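Local coordinates for putative peptide ABC-transport system periplasmic peptide-binding protein (Campylobacter jejuni, PDB 4OEU) that probably serves as the periplasmic substrate-binding component of an ABC transporter, and carries nickel and histidine in this crystal form, at residues D64-D69 and P115-I120; D106-E111 and T121-Y126; R235-D240 and Y459-L464. All blocks are in the same frame, centred on the assembly; numbering follows the deposited sequence.

Interaction 1 (D64-D69 and P115-I120)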
loop_
_atom_site.group_PDB
_atom_site.type_symbol
_atom_site.label_atom_id
_atom_site.label_comp_id
_atom_site.label_asym_id
_atom_site.label_seq_id
_atom_site.Cartn_x
_atom_site.Cartn_y
_atom_site.Cartn_z
ATOM N N ASP A 64 -13.435 -10.430 22.305
ATOM C CA ASP A 64 -13.860 -11.820 22.276
ATOM C C ASP A 64 -14.171 -12.207 20.837
ATOM O O ASP A 64 -15.041 -11.613 20.197
ATOM C CB ASP A 64 -15.070 -12.050 23.181
ATOM C CG ASP A 64 -14.696 -12.075 24.649
ATOM O OD1 ASP A 64 -14.121 -13.091 25.097
ATOM O OD2 ASP A 64 -14.967 -11.081 25.352
ATOM N N ILE A 65 -13.434 -13.188 20.326
ATOM C CA ILE A 65 -13.563 -13.589 18.939
ATOM C C ILE A 65 -14.067 -15.026 18.845
ATOM O O ILE A 65 -13.493 -15.937 19.446
ATOM C CB ILE A 65 -12.217 -13.492 18.192
ATOM C CG1 ILE A 65 -11.549 -12.125 18.414
ATOM C CG2 ILE A 65 -12.409 -13.793 16.720
ATOM C CD1 ILE A 65 -12.232 -10.966 17.721
ATOM N N PHE A 66 -15.145 -15.223 18.095
ATOM C CA PHE A 66 -15.740 -16.549 17.927
ATOM C C PHE A 66 -15.455 -17.077 16.526
ATOM O O PHE A 66 -15.708 -16.389 15.532
ATOM C CB PHE A 66 -17.242 -16.501 18.194
ATOM C CG PHE A 66 -17.594 -15.906 19.523
ATOM C CD1 PHE A 66 -17.559 -16.685 20.670
ATOM C CD2 PHE A 66 -17.933 -14.564 19.635
ATOM C CE1 PHE A 66 -17.874 -16.143 21.907
ATOM C CE2 PHE A 66 -18.250 -14.016 20.867
ATOM C CZ PHE A 66 -18.218 -14.807 22.004
ATOM N N LEU A 67 -14.891 -18.279 16.453
ATOM C CA LEU A 67 -14.400 -18.801 15.182
ATOM C C LEU A 67 -15.371 -19.771 14.538
ATOM O O LEU A 67 -16.133 -20.445 15.221
ATOM C CB LEU A 67 -13.052 -19.491 15.384
ATOM C CG LEU A 67 -11.991 -18.666 16.112
ATOM C CD1 LEU A 67 -10.740 -19.491 16.343
ATOM C CD2 LEU A 67 -11.655 -17.411 15.320
ATOM N N ARG A 68 -15.324 -19.841 13.213
ATOM C CA ARG A 68 -15.992 -20.897 12.471
ATOM C C ARG A 68 -15.333 -22.224 12.832
ATOM O O ARG A 68 -14.139 -22.258 13.135
ATOM C CB ARG A 68 -15.893 -20.648 10.966
ATOM C CG ARG A 68 -16.508 -19.340 10.487
ATOM C CD ARG A 68 -16.437 -19.274 8.972
ATOM N NE ARG A 68 -17.139 -20.405 8.373
ATOM C CZ ARG A 68 -18.002 -20.308 7.369
ATOM N NH1 ARG A 68 -18.262 -19.124 6.828
ATOM N NH2 ARG A 68 -18.600 -21.399 6.898
ATOM N N ASP A 69 -16.098 -23.311 12.807
ATOM C CA ASP A 69 -15.541 -24.616 13.132
ATOM C C ASP A 69 -15.502 -25.541 11.913
ATOM O O ASP A 69 -15.181 -26.721 12.031
ATOM C CB ASP A 69 -16.336 -25.260 14.274
ATOM C CG ASP A 69 -17.806 -25.408 13.947
ATOM O OD1 ASP A 69 -18.165 -25.259 12.761
ATOM O OD2 ASP A 69 -18.605 -25.677 14.871
ATOM N N PRO A 115 -11.870 -24.324 21.736
ATOM C CA PRO A 115 -11.308 -24.351 20.375
ATOM C C PRO A 115 -11.963 -23.418 19.349
ATOM O O PRO A 115 -11.428 -23.280 18.243
ATOM C CB PRO A 115 -11.506 -25.808 19.955
ATOM C CG PRO A 115 -11.458 -26.556 21.233
ATOM C CD PRO A 115 -12.186 -25.684 22.214
ATOM N N SER A 116 -13.067 -22.767 19.708
ATOM C CA SER A 116 -13.707 -21.811 18.807
ATOM C C SER A 116 -13.870 -20.422 19.427
ATOM O O SER A 116 -14.626 -19.596 18.920
ATOM C CB SER A 116 -15.078 -22.338 18.371
ATOM O OG SER A 116 -14.943 -23.381 17.416
ATOM N N HIS A 117 -13.150 -20.162 20.511
ATOM C CA HIS A 117 -13.293 -18.903 21.237
ATOM C C HIS A 117 -11.940 -18.416 21.735
ATOM O O HIS A 117 -11.294 -19.077 22.550
ATOM C CB HIS A 117 -14.276 -19.072 22.411
ATOM C CG HIS A 117 -14.624 -17.796 23.118
ATOM N ND1 HIS A 117 -15.449 -17.761 24.223
ATOM C CD2 HIS A 117 -14.260 -16.511 22.883
ATOM C CE1 HIS A 117 -15.580 -16.514 24.636
ATOM N NE2 HIS A 117 -14.868 -15.734 23.841
ATOM N N VAL A 118 -11.526 -17.252 21.242
ATOM C CA VAL A 118 -10.273 -16.636 21.646
ATOM C C VAL A 118 -10.540 -15.270 22.275
ATOM O O VAL A 118 -11.360 -14.500 21.773
ATOM C CB VAL A 118 -9.316 -16.487 20.444
ATOM C CG1 VAL A 118 -8.255 -15.437 20.714
ATOM C CG2 VAL A 118 -8.684 -17.826 20.099
ATOM N N LYS A 119 -9.854 -14.971 23.377
ATOM C CA LYS A 119 -9.989 -13.669 24.027
ATOM C C LYS A 119 -8.701 -12.860 23.929
ATOM O O LYS A 119 -7.655 -13.266 24.434
ATOM C CB LYS A 119 -10.384 -13.828 25.497
ATOM C CG LYS A 119 -10.587 -12.498 26.211
ATOM C CD LYS A 119 -10.682 -12.662 27.723
ATOM C CE LYS A 119 -12.027 -13.222 28.144
ATOM N NZ LYS A 119 -13.128 -12.273 27.812
ATOM N N ILE A 120 -8.787 -11.709 23.276
ATOM C CA ILE A 120 -7.628 -10.851 23.091
ATOM C C ILE A 120 -7.722 -9.618 23.982
ATOM O O ILE A 120 -8.720 -8.886 23.947
ATOM C CB ILE A 120 -7.493 -10.411 21.626
ATOM C CG1 ILE A 120 -7.532 -11.630 20.699
ATOM C CG2 ILE A 120 -6.206 -9.618 21.415
ATOM C CD1 ILE A 120 -7.799 -11.282 19.243
#

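Interaction 2 (D106-E111 and T121-Y126)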
loop_
_atom_site.group_PDB
_atom_site.type_symbol
_atom_site.label_atom_id
_atom_site.label_comp_id
_atom_site.label_asym_id
_atom_site.label_seq_id
_atom_site.Cartn_x
_atom_site.Cartn_y
_atom_site.Cartn_z
ATOM N N ASP A 106 0.250 -3.390 20.614
ATOM C CA ASP A 106 -0.489 -2.994 21.810
ATOM C C ASP A 106 -1.206 -4.168 22.489
ATOM O O ASP A 106 -1.972 -3.973 23.435
ATOM C CB ASP A 106 -1.495 -1.886 21.458
ATOM C CG ASP A 106 -0.814 -0.557 21.155
ATOM O OD1 ASP A 106 0.200 -0.246 21.818
ATOM O OD2 ASP A 106 -1.275 0.167 20.240
ATOM N N ILE A 107 -0.939 -5.384 22.023
ATOM C CA ILE A 107 -1.611 -6.579 22.538
ATOM C C ILE A 107 -0.963 -7.096 23.812
ATOM O O ILE A 107 0.250 -7.294 23.862
ATOM C CB ILE A 107 -1.634 -7.719 21.494
ATOM C CG1 ILE A 107 -2.568 -7.362 20.342
ATOM C CG2 ILE A 107 -2.094 -9.033 22.119
ATOM C CD1 ILE A 107 -2.364 -8.211 19.125
ATOM N N LYS A 108 -1.775 -7.264 24.853
ATOM C CA LYS A 108 -1.313 -7.805 26.128
ATOM C C LYS A 108 -1.232 -9.332 26.149
ATOM O O LYS A 108 -0.196 -9.901 26.508
ATOM C CB LYS A 108 -2.235 -7.340 27.257
ATOM C CG LYS A 108 -1.790 -7.769 28.645
ATOM C CD LYS A 108 -2.639 -7.102 29.711
ATOM C CE LYS A 108 -2.131 -7.413 31.108
ATOM N NZ LYS A 108 -2.846 -6.596 32.128
ATOM N N SER A 109 -2.323 -9.992 25.769
ATOM C CA SER A 109 -2.389 -11.448 25.829
ATOM C C SER A 109 -3.424 -12.020 24.863
ATOM O O SER A 109 -4.389 -11.338 24.486
ATOM C CB SER A 109 -2.712 -11.915 27.255
ATOM O OG SER A 109 -3.959 -11.403 27.693
ATOM N N VAL A 110 -3.208 -13.274 24.473
ATOM C CA VAL A 110 -4.171 -14.033 23.683
ATOM C C VAL A 110 -4.543 -15.314 24.430
ATOM O O VAL A 110 -3.697 -16.184 24.651
ATOM C CB VAL A 110 -3.614 -14.391 22.291
ATOM C CG1 VAL A 110 -4.708 -14.963 21.407
ATOM C CG2 VAL A 110 -3.007 -13.173 21.644
ATOM N N GLU A 111 -5.811 -15.420 24.815
ATOM C CA GLU A 111 -6.293 -16.551 25.597
ATOM C C GLU A 111 -7.209 -17.477 24.796
ATOM O O GLU A 111 -8.135 -17.016 24.131
ATOM C CB GLU A 111 -7.034 -16.044 26.839
ATOM C CG GLU A 111 -6.141 -15.507 27.946
ATOM C CD GLU A 111 -6.915 -14.701 28.979
ATOM O OE1 GLU A 111 -7.500 -13.656 28.611
ATOM O OE2 GLU A 111 -6.968 -15.131 30.153
ATOM N N THR A 121 -6.683 -9.393 24.783
ATOM C CA THR A 121 -6.642 -8.230 25.662
ATOM C C THR A 121 -5.530 -7.259 25.242
ATOM O O THR A 121 -4.417 -7.676 24.909
ATOM C CB THR A 121 -6.441 -8.651 27.128
ATOM O OG1 THR A 121 -7.397 -9.665 27.467
ATOM C CG2 THR A 121 -6.629 -7.469 28.055
ATOM N N LEU A 122 -5.833 -5.964 25.294
ATOM C CA LEU A 122 -4.919 -4.939 24.816
ATOM C C LEU A 122 -4.413 -4.085 25.974
ATOM O O LEU A 122 -5.121 -3.904 26.969
ATOM C CB LEU A 122 -5.626 -4.036 23.802
ATOM C CG LEU A 122 -6.190 -4.650 22.519
ATOM C CD1 LEU A 122 -6.633 -3.553 21.560
ATOM C CD2 LEU A 122 -5.192 -5.579 21.870
ATOM N N PHE A 123 -3.191 -3.568 25.854
ATOM C CA PHE A 123 -2.693 -2.585 26.815
ATOM C C PHE A 123 -3.426 -1.261 26.659
ATOM O O PHE A 123 -3.709 -0.570 27.635
ATOM C CB PHE A 123 -1.188 -2.367 26.656
ATOM C CG PHE A 123 -0.352 -3.512 27.149
ATOM C CD1 PHE A 123 -0.240 -3.765 28.507
ATOM C CD2 PHE A 123 0.334 -4.324 26.262
ATOM C CE1 PHE A 123 0.531 -4.808 28.970
ATOM C CE2 PHE A 123 1.112 -5.375 26.721
ATOM C CZ PHE A 123 1.211 -5.613 28.072
ATOM N N LYS A 124 -3.712 -0.910 25.413
ATOM C CA LYS A 124 -4.338 0.361 25.076
ATOM C C LYS A 124 -5.313 0.101 23.938
ATOM O O LYS A 124 -5.138 -0.863 23.191
ATOM C CB LYS A 124 -3.280 1.390 24.661
ATOM C CG LYS A 124 -2.327 1.804 25.769
ATOM C CD LYS A 124 -1.152 2.585 25.192
ATOM C CE LYS A 124 0.037 2.604 26.148
ATOM N NZ LYS A 124 1.255 3.186 25.504
ATOM N N PRO A 125 -6.316 0.975 23.769
ATOM C CA PRO A 125 -7.255 0.783 22.657
ATOM C C PRO A 125 -6.557 0.824 21.295
ATOM O O PRO A 125 -5.614 1.587 21.123
ATOM C CB PRO A 125 -8.226 1.960 22.803
ATOM C CG PRO A 125 -8.086 2.415 24.220
ATOM C CD PRO A 125 -6.671 2.131 24.611
ATOM N N TYR A 126 -7.006 -0.007 20.360
ATOM C CA TYR A 126 -6.521 0.038 18.984
ATOM C C TYR A 126 -7.674 -0.302 18.041
ATOM O O TYR A 126 -7.824 -1.455 17.639
ATOM C CB TYR A 126 -5.351 -0.930 18.793
ATOM C CG TYR A 126 -4.728 -0.874 17.414
ATOM C CD1 TYR A 126 -4.097 0.275 16.965
ATOM C CD2 TYR A 126 -4.767 -1.974 16.568
ATOM C CE1 TYR A 126 -3.523 0.335 15.706
ATOM C CE2 TYR A 126 -4.194 -1.926 15.304
ATOM C CZ TYR A 126 -3.575 -0.769 14.880
ATOM O OH TYR A 126 -3.005 -0.710 13.626
HETATM O O HOH W 1 -6.817 -12.049 26.787
#

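Interaction 3 (R235-D240 and Y459-L464)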
loop_
_atom_site.group_PDB
_atom_site.type_symbol
_atom_site.label_atom_id
_atom_site.label_comp_id
_atom_site.label_asym_id
_atom_site.label_seq_id
_atom_site.Cartn_x
_atom_site.Cartn_y
_atom_site.Cartn_z
ATOM N N ARG A 235 -13.042 0.894 -14.836
ATOM C CA ARG A 235 -12.399 1.966 -14.089
ATOM C C ARG A 235 -12.602 1.749 -12.587
ATOM O O ARG A 235 -13.708 1.454 -12.141
ATOM C CB ARG A 235 -12.952 3.324 -14.528
ATOM C CG ARG A 235 -12.222 4.517 -13.945
ATOM C CD ARG A 235 -12.717 5.812 -14.563
ATOM N NE ARG A 235 -12.021 6.974 -14.015
ATOM C CZ ARG A 235 -12.071 8.192 -14.542
ATOM N NH1 ARG A 235 -11.402 9.189 -13.977
ATOM N NH2 ARG A 235 -12.786 8.410 -15.637
ATOM N N GLU A 236 -11.524 1.863 -11.818
ATOM C CA GLU A 236 -11.597 1.680 -10.371
ATOM C C GLU A 236 -11.040 2.884 -9.615
ATOM O O GLU A 236 -9.986 3.407 -9.977
ATOM C CB GLU A 236 -10.839 0.416 -9.952
ATOM C CG GLU A 236 -11.225 -0.840 -10.724
ATOM C CD GLU A 236 -11.414 -2.046 -9.823
ATOM O OE1 GLU A 236 -11.131 -3.180 -10.273
ATOM O OE2 GLU A 236 -11.847 -1.860 -8.665
ATOM N N LYS A 237 -11.745 3.317 -8.567
ATOM C CA LYS A 237 -11.218 4.336 -7.660
ATOM C C LYS A 237 -10.175 3.726 -6.721
ATOM O O LYS A 237 -10.178 2.514 -6.481
ATOM C CB LYS A 237 -12.334 4.972 -6.830
ATOM C CG LYS A 237 -13.309 5.837 -7.605
ATOM C CD LYS A 237 -14.390 6.355 -6.665
ATOM C CE LYS A 237 -15.625 6.839 -7.413
ATOM N NZ LYS A 237 -16.748 5.862 -7.288
ATOM N N SER A 238 -9.295 4.566 -6.179
ATOM C CA SER A 238 -8.270 4.094 -5.251
ATOM C C SER A 238 -7.869 5.152 -4.228
ATOM O O SER A 238 -8.147 6.339 -4.398
ATOM C CB SER A 238 -7.026 3.630 -6.009
ATOM O OG SER A 238 -6.097 4.688 -6.154
ATOM N N ALA A 239 -7.241 4.692 -3.150
ATOM C CA ALA A 239 -6.637 5.565 -2.152
ATOM C C ALA A 239 -5.162 5.816 -2.483
ATOM O O ALA A 239 -4.438 6.457 -1.719
ATOM C CB ALA A 239 -6.776 4.960 -0.770
ATOM N N ASP A 240 -4.710 5.285 -3.613
ATOM C CA ASP A 240 -3.309 5.422 -4.016
ATOM C C ASP A 240 -2.993 6.845 -4.455
ATOM O O ASP A 240 -3.685 7.403 -5.309
ATOM C CB ASP A 240 -2.977 4.453 -5.156
ATOM C CG ASP A 240 -1.483 4.291 -5.376
ATOM O OD1 ASP A 240 -0.681 4.759 -4.538
ATOM O OD2 ASP A 240 -1.105 3.691 -6.404
ATOM N N TYR A 459 -4.051 11.679 -6.547
ATOM C CA TYR A 459 -4.652 10.375 -6.275
ATOM C C TYR A 459 -4.992 9.724 -7.601
ATOM O O TYR A 459 -5.491 10.386 -8.504
ATOM C CB TYR A 459 -5.905 10.513 -5.409
ATOM C CG TYR A 459 -5.600 10.640 -3.947
ATOM C CD1 TYR A 459 -5.703 9.543 -3.099
ATOM C CD2 TYR A 459 -5.217 11.856 -3.410
ATOM C CE1 TYR A 459 -5.419 9.658 -1.753
ATOM C CE2 TYR A 459 -4.930 11.983 -2.073
ATOM C CZ TYR A 459 -5.034 10.884 -1.248
ATOM O OH TYR A 459 -4.740 11.025 0.084
ATOM N N LEU A 460 -4.759 8.426 -7.703
ATOM C CA LEU A 460 -4.916 7.732 -8.973
ATOM C C LEU A 460 -6.176 6.876 -9.040
ATOM O O LEU A 460 -6.572 6.249 -8.050
ATOM C CB LEU A 460 -3.692 6.846 -9.235
ATOM C CG LEU A 460 -2.305 7.500 -9.294
ATOM C CD1 LEU A 460 -1.241 6.448 -9.581
ATOM C CD2 LEU A 460 -2.266 8.607 -10.339
ATOM N N ASP A 461 -6.796 6.852 -10.214
ATOM C CA ASP A 461 -7.767 5.824 -10.546
ATOM C C ASP A 461 -7.042 4.734 -11.327
ATOM O O ASP A 461 -6.019 4.995 -11.948
ATOM C CB ASP A 461 -8.921 6.390 -11.375
ATOM C CG ASP A 461 -9.905 7.192 -10.547
ATOM O OD1 ASP A 461 -9.917 7.041 -9.304
ATOM O OD2 ASP A 461 -10.661 7.979 -11.152
ATOM N N PHE A 462 -7.567 3.516 -11.307
ATOM C CA PHE A 462 -6.941 2.428 -12.042
ATOM C C PHE A 462 -7.895 1.837 -13.063
ATOM O O PHE A 462 -9.115 1.962 -12.950
ATOM C CB PHE A 462 -6.450 1.332 -11.096
ATOM C CG PHE A 462 -5.270 1.729 -10.261
ATOM C CD1 PHE A 462 -3.980 1.473 -10.703
ATOM C CD2 PHE A 462 -5.445 2.345 -9.029
ATOM C CE1 PHE A 462 -2.878 1.828 -9.938
ATOM C CE2 PHE A 462 -4.352 2.706 -8.258
ATOM C CZ PHE A 462 -3.063 2.447 -8.716
ATOM N N ALA A 463 -7.315 1.217 -14.081
ATOM C CA ALA A 463 -8.076 0.609 -15.155
ATOM C C ALA A 463 -7.788 -0.880 -15.207
ATOM O O ALA A 463 -6.646 -1.291 -15.420
ATOM C CB ALA A 463 -7.745 1.269 -16.487
ATOM N N LEU A 464 -8.816 -1.686 -14.985
ATOM C CA LEU A 464 -8.672 -3.127 -15.111
ATOM C C LEU A 464 -9.099 -3.569 -16.508
ATOM O O LEU A 464 -10.259 -3.413 -16.898
ATOM C CB LEU A 464 -9.489 -3.860 -14.042
ATOM C CG LEU A 464 -9.518 -5.388 -14.156
ATOM C CD1 LEU A 464 -8.114 -5.958 -14.052
ATOM C CD2 LEU A 464 -10.429 -6.010 -13.100
#

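Interaction 1 (D64-D69 and P115-I120)
Antiparallel strand pairing joins D64-F66 to H117-K119, the end of strand 62-67 meeting the start of strand 117-122 inside a five-stranded antiparallel sheet. The backbone is pinned by three hydrogen bonds: I65 N to V118 O and V118 N to I65 O close one hydrogen-bonded pair, and beyond the last bridge L67 N donates to S116 O (2.8 Å), just before the strand begins at H117. Between them, CA-H...O contacts run from F66 CA to S116 O and from H117 CA to I65 O.

The face bearing D64, F66, H117 and K119 is polar and aromatic. One carboxylate oxygen, D64 OD1, takes two donors: K119 NZ on its syn lone pair (3.0 Å), which makes a salt bridge, and H117 NE2 on the anti side but out of the carboxylate plane (3.0 Å), with the carboxylate and ring planes 58° apart. The K119 chain bends at its last two torsions to bring the ammonium beside the carboxylate. With CG anti to the backbone N (chi1 -173°), the imidazole of H117 extends alongside the F66 side chain. F66 CE1 lies over the centre of one imidazole face, 3.6 Å from H117 CE1; the ring planes are inclined at 35°, an oblique pairing. The carboxylate and the phenyl thus hold the imidazole from different directions.

I65, V118 and I120 give the other face an apolar surface. I65 CG1 meets I120 CD1 at 3.9 Å, while V118, I120 and L67 rest on helix 81-92. Strand 46-56 continues the sheet beyond F66. The arrangement is that of an antiparallel sheet with one face packed on a helix and the other carrying a His-carboxylate hydrogen bond joined to a salt bridge.

Interaction 2 (D106-E111 and T121-Y126)
K108 and F123 make the main side-chain contact where strands 107-112 and 117-122 meet at the open end of their hairpin, on its solvent side. K108 CB sits over the centre of the F123 ring, 3.9 Å from the centroid and 9° off its normal, a CH-pi contact; CG follows, 3.7 Å from F123 CZ. The lysine chain, fully extended from a chi1 of -176°, crosses the phenylalanine at about a right angle and carries its ammonium away from 121-126. Both residues are exposed.

The tight part is the backbone and the buried side. T121 O accepts from both K108 N (2.7 Å) and S109 N (3.2 Å), so two residues of one strand face one of the other: a classic beta bulge. T121 N returns a bond to S109 O, and F123 N binds D106 O at 2.7 Å. On the buried side I107 CG1 presses against L122 CD2 (3.5 Å).

The polar edge is looser. A water lies among S109 OG, T121 OG1 and E111 OE1, but it sits too close to the last two for the link to be more than doubtful.

Around this pairing, I107 and V110 pack on helix 81-92, and V118 of the partner strand adds to V110's cover. Past the strand end, D106 is bound by N430, and Y126, which bonds D391, lies with D106 against R429 of helix 419-429.

Interaction 3 (R235-D240 and Y459-L464)
S238 and D240 approach the rim of the F462 ring rather than its faces. S238 CB lies in the ring plane, with OG 3.4 Å from F462 CE2; D240 OD2 lies 3.3 Å from F462 CZ, and its carboxylate is nearly coplanar with the phenyl, 3° between the planes. A chi1 of -165° swings the aspartate to this edge, where it crosses the phenylalanine at about a right angle, oxygen against the C-H rim. S238 OG also donates to L460 O, at an unusually short 2.5 Å, while accepting from D240 N, which makes an ST turn.

On the other face of the strands the guanidinium of R235, at the end of an extended chain, crosses D461 obliquely, its plane turned 71° from the carboxylate. D461 OD2 lies in the guanidinium plane and takes NH1 on its anti lone pair (3.2 Å), with a weak bond from NE; NH1 is shared with D278 O. Y459 CE1 comes within 3.3 Å of A239 O, and the tyrosine hydroxyl binds H285 O and E288 N.

Backbone bonds between E236 and F462 (E236 N to F462 O 2.7 Å) and from L460 N to D240 O frame this set. The buried charge of D240 is met by R242 and H481 N at OD2 and by H480 at OD1; these clustered donors would probably keep it ionised, its side chain about 7 Å from the bound nickel ion.

From the N terminus, strand 62-67 comes first and pairs with the later 117-122, so interaction 1 closes a loop of 45 residues that includes helix 81-92. Strand 107-112 lies within that loop, yet its partner 121-126 lies beyond it: interaction 2, which closes a short hairpin with nine residues between its segments, therefore crosses interaction 1. The two share strand 117-122, flanked by 62-67 on one side and 107-112 on the other, and touch through K119 N to E111 O and V118 against V110. Interaction 3 follows in series and closes a much longer loop of 218 residues, bringing strand 454-467 back to 231-236 in the large mixed sheet. Its centre is about 36 Å from that of interaction 1.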